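Local coordinates for PRO-PRO endopeptidase (Paenibacillus alvei, PDB 6FPC), which cleaves peptide bonds between two prolines, as a secreted zinc-dependent endopeptidase that cuts PLP-PVP motifs in a bacterial cell-surface protein, at residues I132-K137 / T154-E159; K49-Q52 / N57-E60. One frame throughout, in Å; residues are numbered along the deposited sequence.

Contact 1: residues I132-K137 / T154-E159; sequences INIFNK and TEYFAE. With CD (cadmium ion), chain F.
F135 and Y156 meet where the helices carrying 132-137 and 154-159 come near each other. The F135 ring turns its edge to Y156. Its CD1 lies 3.5 Å from CB of Y156, and that methylene sits near the plane of the F135 ring. The CD2 side of the Y156 ring lies against the F135 backbone, CD2 3.9 Å from CA of F135. Chi1 of Y156, -173°, sets CG anti to the backbone N and places the ring there. The contact is wholly apolar.

This is the tight part, and it is small. I134 adds a looser touch: its CG2 comes to 4.4 Å from CE2 at the edge of the Y156 ring. The phenol oxygen of Y156 is satisfied by a hydrogen bond to T181. F135 is partly exposed and also packs on P153, at the start of helix 153-166. The far side of helix 129-138, with N133 and N136, faces solvent.

E155 leads away from the packing, to the metal. Its carboxylate grips the cadmium ion unevenly, with OE2 at 2.0 Å and OE1 at 2.7 Å. A water is also bound to the cadmium. H111, H115 and Y148 belong to the same site, which is also modelled with zinc. A glutamate from a later helix joining the two HExxH histidines at the metal is the gluzincin pattern of clan MA metallopeptidases.

Helix 153-166 thus has metal on one side and helix 129-138 on another. F157 and A158 pack on helix 108-121. Helix 179-188 receives I134 through T181 and F184.

Contact 2: residues K49-Q52 / N57-E60; sequences KLTQ and NEPE
K49 and E60 form the one salt bridge between 49-52 and 57-60. NZ of K49 donates a hydrogen bond to OE2 of E60 at 2.8 Å. The ammonium meets that oxygen nearly in line with its C-O bond. The two side chains approach from opposite directions, and both are extended beyond CG. The extended lysine carries its ammonium from the strand to the loop.

A second, looser charge pairing involves E58. Its OE1 is 4.3 Å from NZ of K49, beyond salt-bridge range. The same oxygen lies 3.7 Å from CD of K49, so it sits beside the aliphatic chain. The lysine thus has two carboxylates near it, which would probably favour its charged form.

The remaining contacts are van der Waals. CG2 of T51 is 3.5 Å from CG of E58 and equally close to its OE2. The E58 chain is bent at chi2, -58°, which turns the carboxylate across this methyl. OG1 of T51 has a different partner: it is hydrogen-bonded to the backbone O of G53. The backbones stay apart, with CA of T51 and CA of E58 7.7 Å from each other.

Strand 47-51 is an inner strand of the mixed sheet, parallel to both its neighbours, 11-12 and 89-93. K49 bonds through its backbone to V90 and V92, and T51 to V92 and I94, in and just after strand 89-93. E60 also touches V89 there. This is a central strand of the M34 peptidase domain, with the following loop held on one face of the sheet by K49 and E60.

In the fold
Contact 1 and contact 2 lie on opposite sides of the chain's centre. Their centres are 29 Å apart and their nearest atoms about 15 Å, so they do not touch. Both segments of contact 2 precede those of contact 1 in the sequence. They stand in different relations to the active site. Contact 1 supplies a metal ligand directly, and its Y156 side chain is about 10 Å from the zinc ion. Contact 2 supplies none, but its K49 side chain is about 10 Å from that of E112, the predicted proton acceptor. Contact 1 is in the helical part that holds the metal ligands; contact 2 is at the mixed sheet.

Contact 1: residues I132-K137 / T154-E159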
loop_
_atom_site.group_PDB
_atom_site.type_symbol
_atom_site.label_atom_id
_atom_site.label_comp_id
_atom_site.label_asym_id
_atom_site.label_seq_id
_atom_site.Cartn_x
_atom_site.Cartn_y
_atom_site.Cartn_z
ATOM N N ILE A 132 6.491 -14.619 -9.263
ATOM C CA ILE A 132 7.962 -14.543 -9.150
ATOM C C ILE A 132 8.605 -14.434 -10.543
ATOM O O ILE A 132 9.532 -13.635 -10.731
ATOM C CB ILE A 132 8.530 -15.760 -8.358
ATOM C CG1 ILE A 132 8.103 -15.757 -6.844
ATOM C CG2 ILE A 132 10.065 -15.916 -8.522
ATOM C CD1 ILE A 132 8.477 -14.675 -6.026
ATOM N N ASN A 133 8.130 -15.261 -11.495
ATOM C CA ASN A 133 8.604 -15.253 -12.872
ATOM C C ASN A 133 8.399 -13.842 -13.501
ATOM O O ASN A 133 9.320 -13.309 -14.115
ATOM C CB ASN A 133 7.910 -16.348 -13.706
ATOM C CG ASN A 133 8.306 -16.317 -15.168
ATOM O OD1 ASN A 133 9.437 -16.652 -15.543
ATOM N ND2 ASN A 133 7.390 -15.882 -16.022
ATOM N N ILE A 134 7.206 -13.241 -13.299
ATOM C CA ILE A 134 6.877 -11.910 -13.801
ATOM C C ILE A 134 7.810 -10.843 -13.165
ATOM O O ILE A 134 8.383 -10.000 -13.875
ATOM C CB ILE A 134 5.376 -11.602 -13.579
ATOM C CG1 ILE A 134 4.493 -12.459 -14.512
ATOM C CG2 ILE A 134 5.087 -10.109 -13.810
ATOM C CD1 ILE A 134 3.055 -12.596 -14.015
ATOM N N PHE A 135 7.960 -10.910 -11.837
ATOM C CA PHE A 135 8.814 -10.017 -11.054
ATOM C C PHE A 135 10.252 -10.092 -11.566
ATOM O O PHE A 135 10.850 -9.057 -11.795
ATOM C CB PHE A 135 8.729 -10.407 -9.567
ATOM C CG PHE A 135 9.862 -9.911 -8.700
ATOM C CD1 PHE A 135 9.813 -8.647 -8.121
ATOM C CD2 PHE A 135 10.961 -10.727 -8.423
ATOM C CE1 PHE A 135 10.842 -8.198 -7.278
ATOM C CE2 PHE A 135 11.981 -10.287 -7.570
ATOM C CZ PHE A 135 11.928 -9.009 -7.029
ATOM N N ASN A 136 10.793 -11.298 -11.759
ATOM C CA ASN A 136 12.162 -11.475 -12.270
ATOM C C ASN A 136 12.379 -10.878 -13.655
ATOM O O ASN A 136 13.472 -10.393 -13.934
ATOM C CB ASN A 136 12.547 -12.955 -12.271
ATOM C CG ASN A 136 12.798 -13.501 -10.887
ATOM O OD1 ASN A 136 13.134 -12.781 -9.950
ATOM N ND2 ASN A 136 12.654 -14.786 -10.726
ATOM N N LYS A 137 11.346 -10.903 -14.517
ATOM C CA LYS A 137 11.433 -10.343 -15.855
ATOM C C LYS A 137 11.207 -8.818 -15.911
ATOM O O LYS A 137 11.788 -8.156 -16.770
ATOM C CB LYS A 137 10.398 -11.023 -16.777
ATOM C CG LYS A 137 10.754 -12.463 -17.164
ATOM C CD LYS A 137 9.673 -13.088 -18.038
ATOM C CE LYS A 137 9.990 -14.512 -18.429
ATOM N N THR A 154 6.756 -8.926 -2.932
ATOM C CA THR A 154 5.630 -8.290 -2.213
ATOM C C THR A 154 5.547 -6.789 -2.529
ATOM O O THR A 154 4.456 -6.251 -2.707
ATOM C CB THR A 154 5.772 -8.465 -0.698
ATOM O OG1 THR A 154 7.096 -8.064 -0.347
ATOM C CG2 THR A 154 5.528 -9.899 -0.259
ATOM N N GLU A 155 6.713 -6.128 -2.640
ATOM C CA GLU A 155 6.769 -4.704 -2.941
ATOM C C GLU A 155 6.383 -4.447 -4.407
ATOM O O GLU A 155 5.582 -3.535 -4.700
ATOM C CB GLU A 155 8.146 -4.139 -2.514
ATOM C CG GLU A 155 8.353 -4.279 -0.995
ATOM C CD GLU A 155 7.404 -3.425 -0.155
ATOM O OE1 GLU A 155 7.422 -3.566 1.088
ATOM O OE2 GLU A 155 6.693 -2.569 -0.729
ATOM N N TYR A 156 6.878 -5.300 -5.317
ATOM C CA TYR A 156 6.528 -5.183 -6.734
ATOM C C TYR A 156 5.024 -5.410 -6.906
ATOM O O TYR A 156 4.370 -4.640 -7.617
ATOM C CB TYR A 156 7.336 -6.167 -7.590
ATOM C CG TYR A 156 7.120 -5.955 -9.074
ATOM C CD1 TYR A 156 7.333 -4.707 -9.660
ATOM C CD2 TYR A 156 6.618 -6.977 -9.879
ATOM C CE1 TYR A 156 7.080 -4.486 -11.008
ATOM C CE2 TYR A 156 6.365 -6.767 -11.237
ATOM C CZ TYR A 156 6.616 -5.526 -11.798
ATOM O OH TYR A 156 6.401 -5.308 -13.133
ATOM N N PHE A 157 4.462 -6.385 -6.162
ATOM C CA PHE A 157 3.024 -6.641 -6.194
ATOM C C PHE A 157 2.263 -5.380 -5.791
ATOM O O PHE A 157 1.448 -4.885 -6.556
ATOM C CB PHE A 157 2.608 -7.835 -5.298
ATOM C CG PHE A 157 1.106 -8.014 -5.329
ATOM C CD1 PHE A 157 0.492 -8.686 -6.384
ATOM C CD2 PHE A 157 0.294 -7.418 -4.358
ATOM C CE1 PHE A 157 -0.898 -8.812 -6.444
ATOM C CE2 PHE A 157 -1.106 -7.522 -4.437
ATOM C CZ PHE A 157 -1.687 -8.222 -5.478
ATOM N N ALA A 158 2.554 -4.834 -4.608
ATOM C CA ALA A 158 1.851 -3.655 -4.097
ATOM C C ALA A 158 1.995 -2.410 -5.010
ATOM O O ALA A 158 1.020 -1.691 -5.244
ATOM C CB ALA A 158 2.323 -3.341 -2.689
ATOM N N GLU A 159 3.202 -2.162 -5.520
ATOM C CA GLU A 159 3.423 -0.984 -6.343
ATOM C C GLU A 159 2.835 -1.134 -7.770
ATOM O O GLU A 159 2.192 -0.200 -8.269
ATOM C CB GLU A 159 4.911 -0.630 -6.371
ATOM C CG GLU A 159 5.188 0.815 -6.797
ATOM C CD GLU A 159 4.417 1.926 -6.092
ATOM O OE1 GLU A 159 4.048 1.768 -4.908
ATOM O OE2 GLU A 159 4.179 2.969 -6.735
HETATM CD CD CD F . 5.522 -1.675 0.628
HETATM O O HOH W 1 5.733 -1.011 2.557
#

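Contact 2: residues K49-Q52 / N57-E60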
loop_
_atom_site.group_PDB
_atom_site.type_symbol
_atom_site.label_atom_id
_atom_site.label_comp_id
_atom_site.label_asym_id
_atom_site.label_seq_id
_atom_site.Cartn_x
_atom_site.Cartn_y
_atom_site.Cartn_z
ATOM N N LYS A 49 -6.951 2.533 8.825
ATOM C CA LYS A 49 -6.979 3.693 9.707
ATOM C C LYS A 49 -6.204 4.867 9.112
ATOM O O LYS A 49 -4.995 4.764 8.891
ATOM C CB LYS A 49 -6.444 3.323 11.103
ATOM C CG LYS A 49 -7.356 2.350 11.838
ATOM C CD LYS A 49 -6.933 2.117 13.269
ATOM C CE LYS A 49 -7.815 1.071 13.924
ATOM N NZ LYS A 49 -7.392 0.796 15.315
ATOM N N LEU A 50 -6.910 5.972 8.839
ATOM C CA LEU A 50 -6.283 7.194 8.326
ATOM C C LEU A 50 -6.019 8.024 9.561
ATOM O O LEU A 50 -6.937 8.274 10.346
ATOM C CB LEU A 50 -7.210 7.922 7.334
ATOM C CG LEU A 50 -7.748 7.095 6.156
ATOM C CD1 LEU A 50 -8.604 7.940 5.257
ATOM C CD2 LEU A 50 -6.626 6.361 5.390
ATOM N N THR A 51 -4.751 8.345 9.804
ATOM C CA THR A 51 -4.343 9.014 11.038
ATOM C C THR A 51 -3.981 10.469 10.841
ATOM O O THR A 51 -3.369 10.820 9.838
ATOM C CB THR A 51 -3.194 8.218 11.704
ATOM O OG1 THR A 51 -1.974 8.392 10.965
ATOM C CG2 THR A 51 -3.500 6.714 11.810
ATOM N N GLN A 52 -4.338 11.326 11.807
ATOM C CA GLN A 52 -3.966 12.728 11.697
ATOM C C GLN A 52 -2.520 12.941 12.153
ATOM O O GLN A 52 -1.834 13.774 11.585
ATOM C CB GLN A 52 -4.963 13.677 12.391
ATOM C CG GLN A 52 -4.707 15.160 12.085
ATOM C CD GLN A 52 -4.789 15.565 10.624
ATOM O OE1 GLN A 52 -5.627 15.092 9.842
ATOM N NE2 GLN A 52 -3.919 16.473 10.221
ATOM N N ASN A 57 1.165 6.979 16.876
ATOM C CA ASN A 57 0.243 7.539 17.876
ATOM C C ASN A 57 -0.968 6.635 18.034
ATOM O O ASN A 57 -1.674 6.770 19.033
ATOM C CB ASN A 57 -0.206 8.977 17.539
ATOM C CG ASN A 57 0.857 10.041 17.668
ATOM O OD1 ASN A 57 1.908 9.860 18.297
ATOM N ND2 ASN A 57 0.587 11.194 17.077
ATOM N N GLU A 58 -1.214 5.710 17.067
ATOM C CA GLU A 58 -2.320 4.756 17.172
ATOM C C GLU A 58 -1.987 3.768 18.281
ATOM O O GLU A 58 -0.869 3.231 18.268
ATOM C CB GLU A 58 -2.569 3.985 15.865
ATOM C CG GLU A 58 -3.252 4.796 14.785
ATOM C CD GLU A 58 -4.600 5.372 15.175
ATOM O OE1 GLU A 58 -5.474 4.597 15.631
ATOM O OE2 GLU A 58 -4.775 6.604 15.038
ATOM N N PRO A 59 -2.921 3.543 19.242
ATOM C CA PRO A 59 -2.635 2.636 20.373
ATOM C C PRO A 59 -1.998 1.299 20.005
ATOM O O PRO A 59 -1.020 0.883 20.638
ATOM C CB PRO A 59 -4.012 2.456 21.033
ATOM C CG PRO A 59 -4.691 3.769 20.798
ATOM C CD PRO A 59 -4.257 4.167 19.395
ATOM N N GLU A 60 -2.511 0.655 18.963
ATOM C CA GLU A 60 -1.984 -0.636 18.533
ATOM C C GLU A 60 -0.610 -0.553 17.846
ATOM O O GLU A 60 0.001 -1.596 17.638
ATOM C CB GLU A 60 -2.991 -1.386 17.670
ATOM C CG GLU A 60 -3.264 -0.768 16.312
ATOM C CD GLU A 60 -4.246 -1.587 15.506
ATOM O OE1 GLU A 60 -3.992 -2.800 15.315
ATOM O OE2 GLU A 60 -5.279 -1.024 15.079
#